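Local coordinates for protein glycerol dehydratase (PDB 1R9D) that probably dehydrates glycerol without vitamin B12, as a member of the glycyl radical enzyme family related to pyruvate formate lyase, at residues 97-109 against 322-336. Sequence-based numbering, arbitrary orientation.
Sequences ELDRLNKRTGDAF and NKVRDEISTKHFGGY
In this pyruvate formate lyase-like fold, the loop that follows helix 92-97 meets the loop segment 322-336, which contains the short, weakly bonded helix 329-332; Asp107 and Arg104 provide polar links, while Phe109, Tyr336 and Val324 form the apolar part. The Asp107 carboxylate receives two successive backbone amides: OD1 takes Gly335 N at 2.9 Å through its syn lone pair, and OD2 takes Tyr336 N at 2.8 Å. A short acid suits this place, since its two oxygens match neighbouring N-H groups. Its CB rests on Thr330 CG2.

Arg104 reaches in with an extended chain, its CG anti to the carbonyl carbon (chi1 -61°), and spends its in-plane N-H groups on several acceptors. NH2 donates to Arg325 O at 2.8 Å and forms a salt bridge with Glu97 OE1, while NH1 holds Asp107 O and a water that also bridges Arg325 N and Thr330 OG1. The guanidinium is thus fixed in rotation by bonds around its rim. Glu97 in turn accepts Glu327 N on OE2 at 2.9 Å, nearly straight. Glu327 OE1 forms a salt bridge with Arg100 NE at 2.8 Å; the positive charges of Arg100 and Arg104 probably offset the closeness of the Glu97 and Glu327 carboxylates.

In the apolar part, Val324 CB sits over the centre of the Phe109 ring, 4.0 Å from its centroid, a CH-pi contact fitting a beta-branched residue. Tyr336 turns its edge toward the Phe109 face in an offset edge-to-face pair with planes at 90°, and its OH donates to Ala108 O at 2.6 Å.

The side chain of Phe333 is about 4 Å from bound glycerol. Trp93 of helix 92-97 packs on Val324 and Asp326, Tyr159 of helix 155-159 touches Asp326 and Ser329, and helix 644-650 lies against Ile328, Lys331 and His332.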
loop_
_atom_site.group_PDB
_atom_site.type_symbol
_atom_site.label_atom_id
_atom_site.label_comp_id
_atom_site.label_asym_id
_atom_site.label_seq_id
_atom_site.Cartn_x
_atom_site.Cartn_y
_atom_site.Cartn_z
ATOM N N GLU A 97 26.093 17.316 3.692
ATOM C CA GLU A 97 27.317 17.548 2.926
ATOM C C GLU A 97 27.337 18.751 1.993
ATOM O O GLU A 97 28.304 18.942 1.253
ATOM C CB GLU A 97 27.640 16.308 2.096
ATOM C CG GLU A 97 28.014 15.097 2.905
ATOM C CD GLU A 97 28.209 13.879 2.028
ATOM O OE1 GLU A 97 28.848 14.017 0.961
ATOM O OE2 GLU A 97 27.730 12.791 2.408
ATOM N N LEU A 98 26.282 19.556 2.018
ATOM C CA LEU A 98 26.198 20.721 1.144
ATOM C C LEU A 98 27.462 21.567 1.052
ATOM O O LEU A 98 27.857 21.983 -0.038
ATOM C CB LEU A 98 25.047 21.633 1.577
ATOM C CG LEU A 98 23.619 21.220 1.237
ATOM C CD1 LEU A 98 22.668 22.307 1.712
ATOM C CD2 LEU A 98 23.477 21.012 -0.264
ATOM N N ASP A 99 28.100 21.817 2.189
ATOM C CA ASP A 99 29.281 22.669 2.197
ATOM C C ASP A 99 30.649 22.018 2.034
ATOM O O ASP A 99 31.670 22.705 2.121
ATOM C CB ASP A 99 29.269 23.537 3.455
ATOM C CG ASP A 99 27.993 24.353 3.578
ATOM O OD1 ASP A 99 27.550 24.914 2.554
ATOM O OD2 ASP A 99 27.435 24.438 4.692
ATOM N N ARG A 100 30.695 20.711 1.798
ATOM C CA ARG A 100 31.990 20.072 1.612
ATOM C C ARG A 100 32.088 19.214 0.356
ATOM O O ARG A 100 33.061 18.487 0.167
ATOM C CB ARG A 100 32.392 19.266 2.856
ATOM C CG ARG A 100 31.441 18.172 3.305
ATOM C CD ARG A 100 32.099 17.357 4.418
ATOM N NE ARG A 100 31.271 16.253 4.895
ATOM C CZ ARG A 100 30.249 16.388 5.734
ATOM N NH1 ARG A 100 29.917 17.585 6.201
ATOM N NH2 ARG A 100 29.560 15.318 6.113
ATOM N N LEU A 101 31.085 19.316 -0.514
ATOM C CA LEU A 101 31.090 18.564 -1.763
ATOM C C LEU A 101 32.249 19.022 -2.645
ATOM O O LEU A 101 32.867 18.214 -3.342
ATOM C CB LEU A 101 29.774 18.764 -2.522
ATOM C CG LEU A 101 28.522 18.062 -1.988
ATOM C CD1 LEU A 101 27.312 18.490 -2.807
ATOM C CD2 LEU A 101 28.707 16.553 -2.061
ATOM N N ASN A 102 32.546 20.317 -2.608
ATOM C CA ASN A 102 33.621 20.863 -3.425
ATOM C C ASN A 102 34.994 20.694 -2.792
ATOM O O ASN A 102 36.002 21.074 -3.385
ATOM C CB ASN A 102 33.377 22.351 -3.710
ATOM C CG ASN A 102 33.456 23.215 -2.460
ATOM O OD1 ASN A 102 33.476 24.443 -2.548
ATOM N ND2 ASN A 102 33.494 22.583 -1.293
ATOM N N LYS A 103 35.037 20.120 -1.595
ATOM C CA LYS A 103 36.307 19.919 -0.910
ATOM C C LYS A 103 36.837 18.490 -1.026
ATOM O O LYS A 103 37.877 18.163 -0.459
ATOM C CB LYS A 103 36.168 20.318 0.561
ATOM C CG LYS A 103 35.806 21.786 0.734
ATOM C CD LYS A 103 35.495 22.135 2.173
ATOM C CE LYS A 103 34.977 23.566 2.273
ATOM N NZ LYS A 103 34.554 23.912 3.654
ATOM N N ARG A 104 36.124 17.646 -1.766
ATOM C CA ARG A 104 36.543 16.258 -1.955
ATOM C C ARG A 104 37.771 16.199 -2.857
ATOM O O ARG A 104 38.011 17.113 -3.650
ATOM C CB ARG A 104 35.437 15.446 -2.627
ATOM C CG ARG A 104 34.133 15.338 -1.871
ATOM C CD ARG A 104 33.115 14.647 -2.769
ATOM N NE ARG A 104 31.912 14.238 -2.059
ATOM C CZ ARG A 104 30.918 13.557 -2.623
ATOM N NH1 ARG A 104 30.992 13.215 -3.901
ATOM N NH2 ARG A 104 29.855 13.215 -1.910
ATOM N N THR A 105 38.543 15.122 -2.738
ATOM C CA THR A 105 39.720 14.933 -3.580
ATOM C C THR A 105 39.167 14.440 -4.908
ATOM O O THR A 105 39.178 15.155 -5.911
ATOM C CB THR A 105 40.659 13.843 -3.038
ATOM O OG1 THR A 105 40.379 13.601 -1.655
ATOM C CG2 THR A 105 42.103 14.286 -3.181
ATOM N N GLY A 106 38.673 13.206 -4.896
ATOM C CA GLY A 106 38.093 12.624 -6.091
ATOM C C GLY A 106 36.583 12.758 -6.024
ATOM O O GLY A 106 36.034 13.022 -4.958
ATOM N N ASP A 107 35.913 12.570 -7.155
ATOM C CA ASP A 107 34.457 12.675 -7.222
ATOM C C ASP A 107 33.937 13.964 -6.601
ATOM O O ASP A 107 32.934 13.960 -5.892
ATOM C CB ASP A 107 33.795 11.476 -6.533
ATOM C CG ASP A 107 34.012 10.176 -7.289
ATOM O OD1 ASP A 107 35.083 9.558 -7.124
ATOM O OD2 ASP A 107 33.113 9.782 -8.062
ATOM N N ALA A 108 34.625 15.067 -6.867
ATOM C CA ALA A 108 34.203 16.349 -6.326
ATOM C C ALA A 108 33.050 16.906 -7.154
ATOM O O ALA A 108 32.982 16.695 -8.367
ATOM C CB ALA A 108 35.376 17.331 -6.326
ATOM N N PHE A 109 32.136 17.600 -6.487
ATOM C CA PHE A 109 31.005 18.224 -7.162
ATOM C C PHE A 109 30.898 19.676 -6.717
ATOM O O PHE A 109 31.160 20.001 -5.558
ATOM C CB PHE A 109 29.682 17.522 -6.828
ATOM C CG PHE A 109 29.439 16.264 -7.613
ATOM C CD1 PHE A 109 29.950 15.045 -7.182
ATOM C CD2 PHE A 109 28.681 16.299 -8.777
ATOM C CE1 PHE A 109 29.705 13.879 -7.900
ATOM C CE2 PHE A 109 28.430 15.140 -9.502
ATOM C CZ PHE A 109 28.943 13.927 -9.063
ATOM N N ASN A 322 25.604 11.910 -14.965
ATOM C CA ASN A 322 26.371 11.745 -13.737
ATOM C C ASN A 322 25.399 11.605 -12.575
ATOM O O ASN A 322 24.203 11.868 -12.727
ATOM C CB ASN A 322 27.309 12.931 -13.498
ATOM C CG ASN A 322 28.544 12.548 -12.691
ATOM O OD1 ASN A 322 28.545 11.551 -11.963
ATOM N ND2 ASN A 322 29.599 13.351 -12.804
ATOM N N LYS A 323 25.916 11.215 -11.414
ATOM C CA LYS A 323 25.093 10.987 -10.232
ATOM C C LYS A 323 25.855 11.243 -8.939
ATOM O O LYS A 323 26.803 10.529 -8.624
ATOM C CB LYS A 323 24.591 9.534 -10.258
ATOM C CG LYS A 323 23.925 9.029 -8.979
ATOM C CD LYS A 323 23.554 7.549 -9.139
ATOM C CE LYS A 323 22.870 6.981 -7.910
ATOM N NZ LYS A 323 22.496 5.550 -8.138
ATOM N N VAL A 324 25.439 12.254 -8.180
ATOM C CA VAL A 324 26.097 12.560 -6.917
ATOM C C VAL A 324 25.618 11.582 -5.835
ATOM O O VAL A 324 24.436 11.228 -5.779
ATOM C CB VAL A 324 25.815 14.023 -6.475
ATOM C CG1 VAL A 324 24.329 14.212 -6.188
ATOM C CG2 VAL A 324 26.653 14.369 -5.257
ATOM N N ARG A 325 26.548 11.131 -4.995
ATOM C CA ARG A 325 26.242 10.192 -3.918
ATOM C C ARG A 325 26.868 10.692 -2.620
ATOM O O ARG A 325 27.802 11.495 -2.652
ATOM C CB ARG A 325 26.823 8.804 -4.231
ATOM C CG ARG A 325 26.438 8.223 -5.583
ATOM C CD ARG A 325 26.944 6.783 -5.711
ATOM N NE ARG A 325 26.543 6.146 -6.967
ATOM C CZ ARG A 325 27.109 6.375 -8.148
ATOM N NH1 ARG A 325 28.118 7.231 -8.260
ATOM N NH2 ARG A 325 26.662 5.744 -9.224
ATOM N N ASP A 326 26.371 10.210 -1.481
ATOM C CA ASP A 326 26.921 10.628 -0.196
ATOM C C ASP A 326 28.400 10.229 -0.125
ATOM O O ASP A 326 28.859 9.375 -0.894
ATOM C CB ASP A 326 26.144 10.000 0.967
ATOM C CG ASP A 326 26.271 8.490 1.011
ATOM O OD1 ASP A 326 25.474 7.798 0.337
ATOM O OD2 ASP A 326 27.173 8.001 1.720
ATOM N N GLU A 327 29.139 10.837 0.799
ATOM C CA GLU A 327 30.575 10.575 0.915
ATOM C C GLU A 327 31.007 9.140 1.173
ATOM O O GLU A 327 32.080 8.732 0.725
ATOM C CB GLU A 327 31.213 11.503 1.961
ATOM C CG GLU A 327 30.509 11.573 3.294
ATOM C CD GLU A 327 31.125 12.626 4.206
ATOM O OE1 GLU A 327 31.428 13.739 3.719
ATOM O OE2 GLU A 327 31.303 12.346 5.408
ATOM N N ILE A 328 30.194 8.372 1.886
ATOM C CA ILE A 328 30.543 6.979 2.147
ATOM C C ILE A 328 30.266 6.132 0.904
ATOM O O ILE A 328 31.123 5.371 0.450
ATOM C CB ILE A 328 29.748 6.419 3.348
ATOM C CG1 ILE A 328 30.097 7.209 4.613
ATOM C CG2 ILE A 328 30.070 4.946 3.553
ATOM C CD1 ILE A 328 31.586 7.222 4.942
ATOM N N SER A 329 29.071 6.272 0.343
ATOM C CA SER A 329 28.706 5.519 -0.850
ATOM C C SER A 329 29.654 5.833 -2.002
ATOM O O SER A 329 29.897 4.995 -2.874
ATOM C CB SER A 329 27.266 5.846 -1.255
ATOM O OG SER A 329 26.376 5.523 -0.206
ATOM N N THR A 330 30.194 7.047 -2.007
ATOM C CA THR A 330 31.111 7.437 -3.062
ATOM C C THR A 330 32.368 6.568 -3.024
ATOM O O THR A 330 33.042 6.402 -4.039
ATOM C CB THR A 330 31.491 8.924 -2.938
ATOM O OG1 THR A 330 30.302 9.715 -3.053
ATOM C CG2 THR A 330 32.460 9.320 -4.040
ATOM N N LYS A 331 32.670 6.015 -1.852
ATOM C CA LYS A 331 33.830 5.139 -1.699
ATOM C C LYS A 331 33.539 3.788 -2.359
ATOM O O LYS A 331 34.459 3.095 -2.799
ATOM C CB LYS A 331 34.151 4.920 -0.220
ATOM C CG LYS A 331 34.519 6.180 0.548
ATOM C CD LYS A 331 34.636 5.874 2.037
ATOM C CE LYS A 331 34.879 7.127 2.868
ATOM N NZ LYS A 331 36.177 7.778 2.561
ATOM N N HIS A 332 32.258 3.426 -2.422
ATOM C CA HIS A 332 31.827 2.166 -3.036
ATOM C C HIS A 332 31.789 2.280 -4.554
ATOM O O HIS A 332 31.969 1.288 -5.263
ATOM C CB HIS A 332 30.408 1.779 -2.595
ATOM C CG HIS A 332 30.185 1.799 -1.117
ATOM N ND1 HIS A 332 28.948 1.552 -0.559
ATOM C CD2 HIS A 332 31.020 2.049 -0.083
ATOM C CE1 HIS A 332 29.032 1.651 0.755
ATOM N NE2 HIS A 332 30.279 1.954 1.069
ATOM N N PHE A 333 31.531 3.489 -5.049
ATOM C CA PHE A 333 31.423 3.731 -6.484
ATOM C C PHE A 333 32.273 4.936 -6.900
ATOM O O PHE A 333 31.736 5.990 -7.240
ATOM C CB PHE A 333 29.959 3.996 -6.863
ATOM C CG PHE A 333 28.971 3.026 -6.249
ATOM C CD1 PHE A 333 28.232 3.380 -5.125
ATOM C CD2 PHE A 333 28.774 1.764 -6.805
ATOM C CE1 PHE A 333 27.307 2.496 -4.564
ATOM C CE2 PHE A 333 27.853 0.867 -6.251
ATOM C CZ PHE A 333 27.118 1.233 -5.131
ATOM N N GLY A 334 33.593 4.779 -6.898
ATOM C CA GLY A 334 34.452 5.898 -7.253
ATOM C C GLY A 334 34.664 6.179 -8.727
ATOM O O GLY A 334 34.622 5.274 -9.557
ATOM N N GLY A 335 34.889 7.454 -9.055
ATOM C CA GLY A 335 35.143 7.836 -10.436
ATOM C C GLY A 335 33.964 8.263 -11.300
ATOM O O GLY A 335 33.978 8.031 -12.511
ATOM N N TYR A 336 32.952 8.885 -10.693
ATOM C CA TYR A 336 31.767 9.346 -11.427
ATOM C C TYR A 336 31.156 8.254 -12.309
ATOM O O TYR A 336 30.758 8.528 -13.440
ATOM C CB TYR A 336 32.132 10.513 -12.347
ATOM C CG TYR A 336 32.726 11.734 -11.683
ATOM C CD1 TYR A 336 33.907 12.295 -12.170
ATOM C CD2 TYR A 336 32.079 12.375 -10.626
ATOM C CE1 TYR A 336 34.429 13.471 -11.626
ATOM C CE2 TYR A 336 32.597 13.556 -10.074
ATOM C CZ TYR A 336 33.770 14.094 -10.584
ATOM O OH TYR A 336 34.286 15.267 -10.064
HETATM O O HOH W 1 29.432 11.279 -5.343
#